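Local coordinates for nitrate transport protein nrtA (PDB 2G29) that binds nitrate as the periplasmic solute-binding component of the NrtABCD ABC transporter, which takes up nitrate and probably also nitrite, at residues A29-T34 with D250-A255; M98-T103 with D359-E364; P114-A119 with M244-V249. All blocks are in the same frame, centred on the assembly; numbering follows the deposited sequence.

How the contacts relate
Contact 1 lies at the surface, its centre about 26 Å from the centre of the chain, while contacts 2 and 3 are buried nearer to it. Contacts 1 and 3 share helix 246-251 and touch through D250 and Y116, side chain to side chain. Contacts 2 and 3, their centres about 8 Å apart, meet along strand 115-120, where backbone bonds join I117 to V361 and to R363. The chemistry changes with place: a carboxylate gripping helix-end amides in contact 1, apolar packing of a valine on a tyrosine ring in contact 2, and strand pairing with aromatic packing in contact 3. Along the chain, contact 3 is nested within the loops closed by both others.

Contact 1 (A29-T34 with D250-A255); sequences APEVTT and DQNPKA
E31 carries the polar part of this contact, reaching from the loop 29-34 to the first turn of helix 253-271. Its carboxylate meets two successive backbone amides: OE2 accepts from K254 N at 2.8 Å through its syn lone pair, and OE1 accepts from A255 N at 2.9 Å, again on the syn side but 16° out of the carboxylate plane. The side chain gets there by folding at chi2 (85°), which turns the carboxylate across the start of the helix. These bonds should fix its rotation, and the helix N-terminus probably favours its negative charge. The ammonium of K254 is of opposite charge but not in contact, with NZ 4.9 Å from E31 OE2.

The rest is packing without further hydrogen bonds between the segments. P30 CB and A255 CB form the apolar pair, 3.7 Å apart, while V32 CG2 approaches N252 OD1 at 3.7 Å. The aliphatic stem of K254 runs past the A29 carbonyl, its CD 3.3 Å from A29 O. M62 touches both P30 and A255.

This is a tertiary carboxylate-to-amide grip on first-turn N-H groups at the N-terminus of helix 253-271, tying to it the loop before strand 36-39.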
ATOM      1  N   ALA A  29      10.079 -15.234 -25.507  1.00 28.37           N
ATOM      2  CA  ALA A  29       9.384 -13.993 -25.840  1.00 26.85           C
ATOM      3  C   ALA A  29       7.977 -13.909 -25.294  1.00 25.20           C
ATOM      4  O   ALA A  29       7.243 -14.900 -25.254  1.00 24.51           O
ATOM      5  CB  ALA A  29       9.356 -13.796 -27.367  1.00 27.03           C
ATOM      6  N   PRO A  30       7.586 -12.710 -24.836  1.00 23.79           N
ATOM      7  CA  PRO A  30       6.227 -12.579 -24.308  1.00 23.35           C
ATOM      8  C   PRO A  30       5.188 -12.958 -25.351  1.00 22.50           C
ATOM      9  O   PRO A  30       5.376 -12.696 -26.548  1.00 23.03           O
ATOM     10  CB  PRO A  30       6.145 -11.099 -23.923  1.00 22.56           C
ATOM     11  CG  PRO A  30       7.150 -10.432 -24.783  1.00 26.02           C
ATOM     12  CD  PRO A  30       8.305 -11.431 -24.773  1.00 24.04           C
ATOM     13  N   GLU A  31       4.093 -13.567 -24.899  1.00 21.52           N
ATOM     14  CA  GLU A  31       2.995 -13.990 -25.766  1.00 20.61           C
ATOM     15  C   GLU A  31       2.243 -12.759 -26.299  1.00 21.80           C
ATOM     16  O   GLU A  31       1.649 -12.786 -27.380  1.00 22.26           O
ATOM     17  CB  GLU A  31       2.026 -14.897 -24.991  1.00 19.74           C
ATOM     18  CG  GLU A  31       2.633 -16.179 -24.389  1.00 20.52           C
ATOM     19  CD  GLU A  31       3.265 -15.944 -23.009  1.00 19.73           C
ATOM     20  OE1 GLU A  31       3.358 -14.765 -22.585  1.00 17.46           O
ATOM     21  OE2 GLU A  31       3.673 -16.937 -22.360  1.00 18.49           O
ATOM     22  N   VAL A  32       2.266 -11.686 -25.517  1.00 21.86           N
ATOM     23  CA  VAL A  32       1.621 -10.433 -25.882  1.00 21.99           C
ATOM     24  C   VAL A  32       2.584  -9.328 -25.523  1.00 20.90           C
ATOM     25  O   VAL A  32       3.408  -9.493 -24.630  1.00 21.88           O
ATOM     26  CB  VAL A  32       0.306 -10.216 -25.121  1.00 22.64           C
ATOM     27  CG1 VAL A  32      -0.252  -8.843 -25.437  1.00 27.39           C
ATOM     28  CG2 VAL A  32      -0.707 -11.286 -25.503  1.00 23.72           C
ATOM     29  N   THR A  33       2.485  -8.205 -26.234  1.00 20.79           N
ATOM     30  CA  THR A  33       3.365  -7.077 -26.027  1.00 21.02           C
ATOM     31  C   THR A  33       2.715  -5.932 -25.271  1.00 20.18           C
ATOM     32  O   THR A  33       3.326  -4.882 -25.092  1.00 20.98           O
ATOM     33  CB  THR A  33       3.887  -6.520 -27.368  1.00 22.56           C
ATOM     34  OG1 THR A  33       2.780  -6.114 -28.176  1.00 25.09           O
ATOM     35  CG2 THR A  33       4.689  -7.593 -28.107  1.00 23.85           C
ATOM     36  N   THR A  34       1.480  -6.150 -24.833  1.00 19.57           N
ATOM     37  CA  THR A  34       0.756  -5.127 -24.081  1.00 18.55           C
ATOM     38  C   THR A  34       0.093  -5.733 -22.850  1.00 18.29           C
ATOM     39  O   THR A  34      -0.091  -6.936 -22.754  1.00 17.41           O
ATOM     40  CB  THR A  34      -0.367  -4.477 -24.939  1.00 20.67           C
ATOM     41  OG1 THR A  34      -0.886  -3.313 -24.271  1.00 20.88           O
ATOM     42  CG2 THR A  34      -1.499  -5.452 -25.179  1.00 20.94           C
ATOM     43  N   ASP A 250      -1.755 -16.898 -16.173  1.00 15.39           N
ATOM     44  CA  ASP A 250      -1.728 -18.331 -16.537  1.00 16.01           C
ATOM     45  C   ASP A 250      -1.699 -18.475 -18.058  1.00 16.74           C
ATOM     46  O   ASP A 250      -1.125 -19.432 -18.573  1.00 17.72           O
ATOM     47  CB  ASP A 250      -2.969 -19.066 -16.015  1.00 16.88           C
ATOM     48  CG  ASP A 250      -2.986 -19.246 -14.487  1.00 15.81           C
ATOM     49  OD1 ASP A 250      -1.975 -18.983 -13.805  1.00 17.25           O
ATOM     50  OD2 ASP A 250      -4.046 -19.680 -13.978  1.00 18.75           O
ATOM     51  N   GLN A 251      -2.332 -17.544 -18.768  1.00 16.81           N
ATOM     52  CA  GLN A 251      -2.342 -17.609 -20.236  1.00 17.85           C
ATOM     53  C   GLN A 251      -1.082 -17.062 -20.871  1.00 17.66           C
ATOM     54  O   GLN A 251      -0.652 -17.552 -21.930  1.00 18.36           O
ATOM     55  CB  GLN A 251      -3.522 -16.815 -20.784  1.00 20.68           C
ATOM     56  CG  GLN A 251      -4.806 -17.591 -20.801  1.00 28.71           C
ATOM     57  CD  GLN A 251      -5.983 -16.740 -21.222  1.00 31.48           C
ATOM     58  OE1 GLN A 251      -5.923 -16.041 -22.235  1.00 35.61           O
ATOM     59  NE2 GLN A 251      -7.070 -16.802 -20.455  1.00 34.86           N
ATOM     60  N   ASN A 252      -0.507 -16.058 -20.226  1.00 16.29           N
ATOM     61  CA  ASN A 252       0.685 -15.360 -20.709  1.00 16.27           C
ATOM     62  C   ASN A 252       1.849 -15.410 -19.713  1.00 16.10           C
ATOM     63  O   ASN A 252       2.334 -14.368 -19.259  1.00 16.39           O
ATOM     64  CB  ASN A 252       0.317 -13.898 -20.985  1.00 16.84           C
ATOM     65  CG  ASN A 252      -0.858 -13.767 -21.918  1.00 19.03           C
ATOM     66  OD1 ASN A 252      -0.776 -14.141 -23.094  1.00 19.62           O
ATOM     67  ND2 ASN A 252      -1.964 -13.251 -21.409  1.00 18.29           N
ATOM     68  N   PRO A 253       2.344 -16.617 -19.384  1.00 15.61           N
ATOM     69  CA  PRO A 253       3.449 -16.714 -18.425  1.00 16.54           C
ATOM     70  C   PRO A 253       4.750 -16.026 -18.796  1.00 16.05           C
ATOM     71  O   PRO A 253       5.446 -15.497 -17.935  1.00 16.66           O
ATOM     72  CB  PRO A 253       3.586 -18.221 -18.191  1.00 16.40           C
ATOM     73  CG  PRO A 253       3.121 -18.817 -19.499  1.00 15.82           C
ATOM     74  CD  PRO A 253       1.969 -17.936 -19.930  1.00 17.50           C
ATOM     75  N   LYS A 254       5.071 -16.005 -20.085  1.00 16.54           N
ATOM     76  CA  LYS A 254       6.292 -15.348 -20.490  1.00 16.85           C
ATOM     77  C   LYS A 254       6.168 -13.824 -20.389  1.00 15.54           C
ATOM     78  O   LYS A 254       7.121 -13.142 -19.996  1.00 16.53           O
ATOM     79  CB  LYS A 254       6.669 -15.776 -21.911  1.00 19.56           C
ATOM     80  CG  LYS A 254       6.974 -17.271 -22.043  1.00 22.32           C
ATOM     81  CD  LYS A 254       6.932 -17.711 -23.501  1.00 25.01           C
ATOM     82  CE  LYS A 254       7.082 -19.228 -23.628  1.00 27.06           C
ATOM     83  NZ  LYS A 254       6.806 -19.668 -25.042  1.00 29.73           N
ATOM     84  N   ALA A 255       5.001 -13.285 -20.745  1.00 15.69           N
ATOM     85  CA  ALA A 255       4.776 -11.839 -20.645  1.00 14.62           C
ATOM     86  C   ALA A 255       4.723 -11.454 -19.163  1.00 15.38           C
ATOM     87  O   ALA A 255       5.220 -10.400 -18.781  1.00 14.90           O
ATOM     88  CB  ALA A 255       3.468 -11.440 -21.331  1.00 15.66           C
TER

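Contact 2 (M98-T103 with D359-E364); sequences MPYLIT and DKVNRE
A buried helix-packing contact near the nitrate site brings Y100 and V361 together, joining helix 97-104 to the C-terminal end of helix 354-361; the side chain of P99 is about 8 Å from that of the nitrate-binding W73. V361 carries most of it. Its CG1 sits over one face of the Y100 ring in a CH-pi contact, 3.9 Å from the centroid and 21° off the normal, displaced toward the rim. V361 CB reaches Y100 CE2 at 3.4 Å. With chi1 at 173°, CG1 stands anti to the backbone N, leaving CG2 to turn toward T103, whose OG1 is 3.9 Å away. P99 CB adds a looser apolar touch at 4.3 Å from V361 CG1.

At its far end the Y100 hydroxyl lies 3.7 Å from N362 CB and is hydrogen-bonded to D335, which also receives N362 ND2. N362 OD1 in turn accepts from E364 N at 2.9 Å, an Asx turn at the break between two helices. T103 OG1 donates back to P99 O at 2.7 Å, on the other face of that carbonyl from T103 N.

Helix 332-344 lies against Y100 through L339. Strand 115-120 packs on P99 and Y100 through I117, whose backbone is also bonded to V361 and R363.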
ATOM      1  N   MET A  98      -6.215  -6.369  -1.224  1.00  9.77           N
ATOM      2  CA  MET A  98      -7.181  -6.455  -2.325  1.00  9.77           C
ATOM      3  C   MET A  98      -7.155  -7.682  -3.228  1.00  9.69           C
ATOM      4  O   MET A  98      -8.219  -8.204  -3.564  1.00 10.04           O
ATOM      5  CB  MET A  98      -7.234  -5.142  -3.130  1.00  9.03           C
ATOM      6  CG  MET A  98      -7.889  -4.008  -2.317  1.00  9.84           C
ATOM      7  SD  MET A  98      -7.722  -2.383  -3.151  1.00 10.77           S
ATOM      8  CE  MET A  98      -8.854  -2.658  -4.550  1.00 11.19           C
ATOM      9  N   PRO A  99      -5.980  -8.166  -3.642  1.00  9.37           N
ATOM     10  CA  PRO A  99      -6.018  -9.357  -4.497  1.00 10.63           C
ATOM     11  C   PRO A  99      -6.697 -10.521  -3.766  1.00  9.65           C
ATOM     12  O   PRO A  99      -7.363 -11.360  -4.404  1.00 10.38           O
ATOM     13  CB  PRO A  99      -4.536  -9.621  -4.780  1.00 10.52           C
ATOM     14  CG  PRO A  99      -3.998  -8.220  -4.866  1.00 11.08           C
ATOM     15  CD  PRO A  99      -4.663  -7.508  -3.702  1.00  9.49           C
ATOM     16  N   TYR A 100      -6.586 -10.567  -2.431  1.00  9.51           N
ATOM     17  CA  TYR A 100      -7.212 -11.609  -1.640  1.00  9.61           C
ATOM     18  C   TYR A 100      -8.731 -11.400  -1.569  1.00  9.67           C
ATOM     19  O   TYR A 100      -9.500 -12.330  -1.787  1.00 11.54           O
ATOM     20  CB  TYR A 100      -6.627 -11.611  -0.223  1.00  9.87           C
ATOM     21  CG  TYR A 100      -5.245 -12.204  -0.217  1.00  9.88           C
ATOM     22  CD1 TYR A 100      -4.097 -11.398  -0.256  1.00 10.60           C
ATOM     23  CD2 TYR A 100      -5.088 -13.590  -0.264  1.00  9.74           C
ATOM     24  CE1 TYR A 100      -2.843 -11.965  -0.345  1.00  9.67           C
ATOM     25  CE2 TYR A 100      -3.839 -14.174  -0.363  1.00 10.03           C
ATOM     26  CZ  TYR A 100      -2.724 -13.357  -0.403  1.00 10.43           C
ATOM     27  OH  TYR A 100      -1.502 -13.957  -0.525  1.00 10.49           O
ATOM     28  N   LEU A 101      -9.159 -10.182  -1.261  1.00 11.09           N
ATOM     29  CA  LEU A 101     -10.596  -9.916  -1.150  1.00 10.66           C
ATOM     30  C   LEU A 101     -11.312 -10.092  -2.497  1.00 10.48           C
ATOM     31  O   LEU A 101     -12.469 -10.477  -2.560  1.00 10.95           O
ATOM     32  CB  LEU A 101     -10.804  -8.518  -0.594  1.00 12.55           C
ATOM     33  CG  LEU A 101     -10.174  -8.285   0.799  1.00 13.68           C
ATOM     34  CD1 LEU A 101     -10.132  -6.805   1.079  1.00 15.02           C
ATOM     35  CD2 LEU A 101     -10.963  -9.001   1.904  1.00 16.28           C
ATOM     36  N   ILE A 102     -10.616  -9.797  -3.585  1.00 10.31           N
ATOM     37  CA  ILE A 102     -11.197  -9.952  -4.913  1.00  9.87           C
ATOM     38  C   ILE A 102     -11.219 -11.443  -5.321  1.00 10.90           C
ATOM     39  O   ILE A 102     -12.199 -11.929  -5.902  1.00 10.07           O
ATOM     40  CB  ILE A 102     -10.418  -9.111  -5.955  1.00 10.12           C
ATOM     41  CG1 ILE A 102     -10.613  -7.627  -5.635  1.00 10.96           C
ATOM     42  CG2 ILE A 102     -10.916  -9.441  -7.360  1.00 10.49           C
ATOM     43  CD1 ILE A 102      -9.671  -6.691  -6.451  1.00 11.35           C
ATOM     44  N   THR A 103     -10.151 -12.178  -5.040  1.00 10.31           N
ATOM     45  CA  THR A 103     -10.104 -13.614  -5.367  1.00 11.19           C
ATOM     46  C   THR A 103     -11.181 -14.342  -4.560  1.00 12.16           C
ATOM     47  O   THR A 103     -11.925 -15.182  -5.090  1.00 11.63           O
ATOM     48  CB  THR A 103      -8.752 -14.226  -4.972  1.00 11.52           C
ATOM     49  OG1 THR A 103      -7.709 -13.681  -5.810  1.00 11.55           O
ATOM     50  CG2 THR A 103      -8.786 -15.713  -5.095  1.00 12.29           C
ATOM     51  N   ASP A 359      -1.048 -19.434  -0.158  1.00 11.25           N
ATOM     52  CA  ASP A 359      -0.253 -20.291  -1.033  1.00 12.32           C
ATOM     53  C   ASP A 359      -0.782 -20.302  -2.474  1.00 13.26           C
ATOM     54  O   ASP A 359      -0.035 -20.688  -3.402  1.00 15.29           O
ATOM     55  CB  ASP A 359      -0.170 -21.726  -0.475  1.00 13.70           C
ATOM     56  CG  ASP A 359       0.813 -21.858   0.670  1.00 15.11           C
ATOM     57  OD1 ASP A 359       1.704 -21.008   0.801  1.00 15.93           O
ATOM     58  OD2 ASP A 359       0.708 -22.847   1.438  1.00 17.53           O
ATOM     59  N   LYS A 360      -2.036 -19.890  -2.677  1.00 12.44           N
ATOM     60  CA  LYS A 360      -2.607 -19.835  -4.020  1.00 12.88           C
ATOM     61  C   LYS A 360      -2.404 -18.463  -4.675  1.00 13.76           C
ATOM     62  O   LYS A 360      -2.047 -18.389  -5.862  1.00 16.38           O
ATOM     63  CB  LYS A 360      -4.109 -20.169  -4.002  1.00 15.30           C
ATOM     64  CG  LYS A 360      -4.788 -20.055  -5.389  1.00 15.11           C
ATOM     65  CD  LYS A 360      -6.193 -20.616  -5.354  1.00 19.50           C
ATOM     66  CE  LYS A 360      -6.988 -20.303  -6.620  1.00 17.96           C
ATOM     67  NZ  LYS A 360      -7.619 -18.936  -6.511  1.00 21.95           N
ATOM     68  N   VAL A 361      -2.603 -17.377  -3.931  1.00 11.36           N
ATOM     69  CA  VAL A 361      -2.469 -16.027  -4.474  1.00 10.33           C
ATOM     70  C   VAL A 361      -1.049 -15.467  -4.552  1.00 10.81           C
ATOM     71  O   VAL A 361      -0.695 -14.799  -5.521  1.00 10.77           O
ATOM     72  CB  VAL A 361      -3.361 -15.081  -3.636  1.00 10.19           C
ATOM     73  CG1 VAL A 361      -3.158 -13.598  -4.013  1.00 10.68           C
ATOM     74  CG2 VAL A 361      -4.822 -15.490  -3.816  1.00 10.63           C
ATOM     75  N   ASN A 362      -0.257 -15.730  -3.525  1.00 10.64           N
ATOM     76  CA  ASN A 362       1.103 -15.217  -3.472  1.00  9.81           C
ATOM     77  C   ASN A 362       2.008 -15.993  -4.422  1.00 10.19           C
ATOM     78  O   ASN A 362       2.106 -17.211  -4.330  1.00 11.34           O
ATOM     79  CB  ASN A 362       1.623 -15.289  -2.017  1.00  9.97           C
ATOM     80  CG  ASN A 362       3.027 -14.756  -1.881  1.00 11.23           C
ATOM     81  OD1 ASN A 362       3.984 -15.354  -2.405  1.00 10.77           O
ATOM     82  ND2 ASN A 362       3.170 -13.625  -1.185  1.00 10.56           N
ATOM     83  N   ARG A 363       2.639 -15.267  -5.352  1.00 11.00           N
ATOM     84  CA  ARG A 363       3.518 -15.935  -6.301  1.00 11.90           C
ATOM     85  C   ARG A 363       4.971 -15.539  -6.101  1.00 12.69           C
ATOM     86  O   ARG A 363       5.666 -15.127  -7.062  1.00 11.57           O
ATOM     87  CB  ARG A 363       3.078 -15.652  -7.744  1.00 11.38           C
ATOM     88  CG  ARG A 363       1.668 -16.201  -8.067  1.00 12.08           C
ATOM     89  CD  ARG A 363       1.533 -17.680  -7.727  1.00 12.58           C
ATOM     90  NE  ARG A 363       2.484 -18.502  -8.479  1.00 12.62           N
ATOM     91  CZ  ARG A 363       2.315 -18.898  -9.739  1.00 14.58           C
ATOM     92  NH1 ARG A 363       1.222 -18.579 -10.418  1.00 15.75           N
ATOM     93  NH2 ARG A 363       3.288 -19.590 -10.341  1.00 15.63           N
ATOM     94  N   GLU A 364       5.429 -15.651  -4.855  1.00 13.28           N
ATOM     95  CA  GLU A 364       6.848 -15.389  -4.548  1.00 12.12           C
ATOM     96  C   GLU A 364       7.729 -16.321  -5.400  1.00 12.08           C
ATOM     97  O   GLU A 364       8.918 -16.023  -5.597  1.00 13.27           O
ATOM     98  CB  GLU A 364       7.114 -15.581  -3.039  1.00 11.96           C
ATOM     99  CG  GLU A 364       6.842 -17.006  -2.500  1.00 11.57           C
ATOM    100  CD  GLU A 364       7.992 -17.946  -2.735  1.00 12.87           C
ATOM    101  OE1 GLU A 364       9.156 -17.530  -2.557  1.00 13.53           O
ATOM    102  OE2 GLU A 364       7.721 -19.137  -3.029  1.00 15.70           O
TER

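Contact 3 (P114-A119 with M244-V249); sequences PMYILA and MRADWV
Y116 and M244 pair as an antiparallel hydrogen-bonded couple, Y116 N to M244 O at 2.8 Å and M244 N to Y116 O at 3.0 Å, joining outermost strand 115-120 to strand 240-245. Packing is tight where 244-249 turns into helix 246-251. There A246 CB sits over one face of the Y116 ring, 3.7 Å from its centroid and 19° off the normal, while V249 CB meets the ring edge in plane, 3.7 Å from Y116 CD2. The ring is steered to this helix by chi1 of -67°, CG lying beside the backbone N. R363 makes a cation-pi contact with the ring, and D250 hydrogen-bonds its hydroxyl. An alanine in place of Y116 is likely to leave A246, V249 and R363 without the ring and D250 without the hydroxyl. L118 CD1 packs on M244 CG at 3.9 Å.

Around P114 the contact is more open and watery. P114 O accepts from A246 N at 2.8 Å, well above the carbonyl plane, and also from a water that accepts from D247 N. P114 CB is 4.0 Å from A246 CB. R245 NE makes a salt bridge to D247 OD1 at 2.9 Å, from above the carboxylate plane.

The chemistry implies that backbone bonds set the strand register, while the Y116 ring packs strand 115-120 on helix 246-251.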
ATOM      1  N   PRO A 114     -10.054 -14.527  -9.640  1.00 11.23           N
ATOM      2  CA  PRO A 114      -8.732 -14.872  -9.098  1.00 11.99           C
ATOM      3  C   PRO A 114      -7.585 -13.992  -9.503  1.00 12.22           C
ATOM      4  O   PRO A 114      -7.498 -13.547 -10.658  1.00 11.72           O
ATOM      5  CB  PRO A 114      -8.569 -16.349  -9.460  1.00 12.71           C
ATOM      6  CG  PRO A 114      -9.423 -16.479 -10.765  1.00 12.68           C
ATOM      7  CD  PRO A 114     -10.602 -15.540 -10.557  1.00 11.68           C
ATOM      8  N   MET A 115      -6.729 -13.713  -8.527  1.00 11.37           N
ATOM      9  CA  MET A 115      -5.567 -12.855  -8.752  1.00 11.54           C
ATOM     10  C   MET A 115      -4.310 -13.446  -8.141  1.00 11.19           C
ATOM     11  O   MET A 115      -4.373 -14.357  -7.316  1.00 11.31           O
ATOM     12  CB  MET A 115      -5.812 -11.461  -8.118  1.00 10.35           C
ATOM     13  CG  MET A 115      -6.865 -10.637  -8.818  1.00 10.70           C
ATOM     14  SD  MET A 115      -6.915  -8.926  -8.253  1.00 11.23           S
ATOM     15  CE  MET A 115      -5.287  -8.329  -8.925  1.00 11.11           C
ATOM     16  N   TYR A 116      -3.164 -12.912  -8.564  1.00 11.11           N
ATOM     17  CA  TYR A 116      -1.876 -13.291  -7.987  1.00 11.14           C
ATOM     18  C   TYR A 116      -1.142 -12.027  -7.544  1.00 11.16           C
ATOM     19  O   TYR A 116      -1.367 -10.953  -8.083  1.00 10.99           O
ATOM     20  CB  TYR A 116      -0.951 -13.928  -9.022  1.00 11.79           C
ATOM     21  CG  TYR A 116      -1.343 -15.247  -9.574  1.00 12.96           C
ATOM     22  CD1 TYR A 116      -1.757 -16.279  -8.741  1.00 12.53           C
ATOM     23  CD2 TYR A 116      -1.271 -15.477 -10.941  1.00 14.37           C
ATOM     24  CE1 TYR A 116      -2.113 -17.528  -9.274  1.00 13.31           C
ATOM     25  CE2 TYR A 116      -1.592 -16.711 -11.471  1.00 14.77           C
ATOM     26  CZ  TYR A 116      -2.022 -17.725 -10.631  1.00 14.18           C
ATOM     27  OH  TYR A 116      -2.399 -18.961 -11.121  1.00 15.23           O
ATOM     28  N   ILE A 117      -0.269 -12.181  -6.553  1.00 10.13           N
ATOM     29  CA  ILE A 117       0.620 -11.091  -6.172  1.00 10.39           C
ATOM     30  C   ILE A 117       1.993 -11.556  -6.685  1.00 10.25           C
ATOM     31  O   ILE A 117       2.518 -12.617  -6.306  1.00 10.70           O
ATOM     32  CB  ILE A 117       0.637 -10.852  -4.659  1.00 10.60           C
ATOM     33  CG1 ILE A 117      -0.657 -10.165  -4.250  1.00 10.91           C
ATOM     34  CG2 ILE A 117       1.883 -10.022  -4.276  1.00 12.24           C
ATOM     35  CD1 ILE A 117      -0.742  -9.985  -2.705  1.00 10.48           C
ATOM     36  N   LEU A 118       2.554 -10.741  -7.573  1.00 11.21           N
ATOM     37  CA  LEU A 118       3.862 -11.051  -8.193  1.00 12.70           C
ATOM     38  C   LEU A 118       5.031 -10.416  -7.466  1.00 12.08           C
ATOM     39  O   LEU A 118       6.150 -10.925  -7.539  1.00 11.44           O
ATOM     40  CB  LEU A 118       3.890 -10.581  -9.643  1.00 12.93           C
ATOM     41  CG  LEU A 118       2.757 -11.155 -10.506  1.00 15.78           C
ATOM     42  CD1 LEU A 118       2.917 -10.593 -11.936  1.00 16.78           C
ATOM     43  CD2 LEU A 118       2.760 -12.663 -10.494  1.00 17.86           C
ATOM     44  N   ALA A 119       4.779  -9.318  -6.761  1.00 12.21           N
ATOM     45  CA  ALA A 119       5.819  -8.629  -6.020  1.00 12.30           C
ATOM     46  C   ALA A 119       5.177  -7.685  -5.024  1.00  9.96           C
ATOM     47  O   ALA A 119       3.980  -7.342  -5.143  1.00 11.82           O
ATOM     48  CB  ALA A 119       6.680  -7.817  -6.985  1.00 11.83           C
ATOM     49  N   MET A 244      -1.989  -9.120 -10.367  1.00 11.12           N
ATOM     50  CA  MET A 244      -2.534  -9.341 -11.694  1.00 11.87           C
ATOM     51  C   MET A 244      -3.627 -10.394 -11.683  1.00 12.15           C
ATOM     52  O   MET A 244      -3.670 -11.257 -10.800  1.00 13.30           O
ATOM     53  CB  MET A 244      -1.416  -9.789 -12.667  1.00 13.84           C
ATOM     54  CG  MET A 244      -0.315  -8.738 -12.935  1.00 15.56           C
ATOM     55  SD  MET A 244       0.517  -8.985 -14.539  1.00 19.81           S
ATOM     56  CE  MET A 244      -0.872  -8.537 -15.657  1.00 16.23           C
ATOM     57  N   ARG A 245      -4.539 -10.316 -12.636  1.00 11.97           N
ATOM     58  CA  ARG A 245      -5.563 -11.354 -12.794  1.00 11.69           C
ATOM     59  C   ARG A 245      -4.827 -12.671 -13.069  1.00 12.13           C
ATOM     60  O   ARG A 245      -3.866 -12.706 -13.874  1.00 12.04           O
ATOM     61  CB  ARG A 245      -6.480 -11.040 -13.972  1.00 12.58           C
ATOM     62  CG  ARG A 245      -7.549  -9.993 -13.615  1.00 12.16           C
ATOM     63  CD  ARG A 245      -8.514  -9.692 -14.741  1.00 13.63           C
ATOM     64  NE  ARG A 245      -9.167 -10.892 -15.272  1.00 13.59           N
ATOM     65  CZ  ARG A 245     -10.476 -11.060 -15.340  1.00 12.93           C
ATOM     66  NH1 ARG A 245     -11.311 -10.125 -14.883  1.00 13.07           N
ATOM     67  NH2 ARG A 245     -10.954 -12.153 -15.917  1.00 14.48           N
ATOM     68  N   ALA A 246      -5.256 -13.739 -12.405  1.00 11.87           N
ATOM     69  CA  ALA A 246      -4.626 -15.019 -12.606  1.00 11.16           C
ATOM     70  C   ALA A 246      -4.850 -15.574 -13.990  1.00 12.94           C
ATOM     71  O   ALA A 246      -3.985 -16.280 -14.496  1.00 13.92           O
ATOM     72  CB  ALA A 246      -5.107 -16.022 -11.514  1.00 12.16           C
ATOM     73  N   ASP A 247      -5.991 -15.274 -14.601  1.00 14.07           N
ATOM     74  CA  ASP A 247      -6.231 -15.800 -15.947  1.00 14.68           C
ATOM     75  C   ASP A 247      -5.218 -15.220 -16.946  1.00 14.64           C
ATOM     76  O   ASP A 247      -4.685 -15.948 -17.812  1.00 15.31           O
ATOM     77  CB  ASP A 247      -7.691 -15.548 -16.404  1.00 16.36           C
ATOM     78  CG  ASP A 247      -7.934 -14.123 -16.911  1.00 21.36           C
ATOM     79  OD1 ASP A 247      -7.571 -13.165 -16.223  1.00 16.79           O
ATOM     80  OD2 ASP A 247      -8.462 -13.948 -18.044  1.00 29.06           O
ATOM     81  N   TRP A 248      -4.882 -13.946 -16.807  1.00 14.22           N
ATOM     82  CA  TRP A 248      -3.929 -13.346 -17.724  1.00 13.74           C
ATOM     83  C   TRP A 248      -2.518 -13.933 -17.479  1.00 13.93           C
ATOM     84  O   TRP A 248      -1.796 -14.251 -18.414  1.00 15.26           O
ATOM     85  CB  TRP A 248      -3.925 -11.815 -17.557  1.00 13.78           C
ATOM     86  CG  TRP A 248      -3.122 -11.095 -18.582  1.00 14.28           C
ATOM     87  CD1 TRP A 248      -3.593 -10.487 -19.707  1.00 16.04           C
ATOM     88  CD2 TRP A 248      -1.703 -10.850 -18.558  1.00 14.60           C
ATOM     89  NE1 TRP A 248      -2.571  -9.873 -20.379  1.00 15.89           N
ATOM     90  CE2 TRP A 248      -1.398 -10.069 -19.703  1.00 14.92           C
ATOM     91  CE3 TRP A 248      -0.666 -11.205 -17.687  1.00 16.05           C
ATOM     92  CZ2 TRP A 248      -0.101  -9.635 -19.996  1.00 14.26           C
ATOM     93  CZ3 TRP A 248       0.633 -10.783 -17.976  1.00 15.63           C
ATOM     94  CH2 TRP A 248       0.904  -9.992 -19.126  1.00 14.07           C
ATOM     95  N   VAL A 249      -2.112 -14.096 -16.223  1.00 13.41           N
ATOM     96  CA  VAL A 249      -0.811 -14.668 -15.923  1.00 13.43           C
ATOM     97  C   VAL A 249      -0.693 -16.123 -16.376  1.00 14.87           C
ATOM     98  O   VAL A 249       0.362 -16.536 -16.909  1.00 14.31           O
ATOM     99  CB  VAL A 249      -0.485 -14.555 -14.395  1.00 13.81           C
ATOM    100  CG1 VAL A 249       0.815 -15.309 -14.064  1.00 13.82           C
ATOM    101  CG2 VAL A 249      -0.362 -13.074 -14.033  1.00 12.98           C
TER
HETATM  102  O   HOH W   1      -8.401 -14.021 -13.220  1.00 16.13           O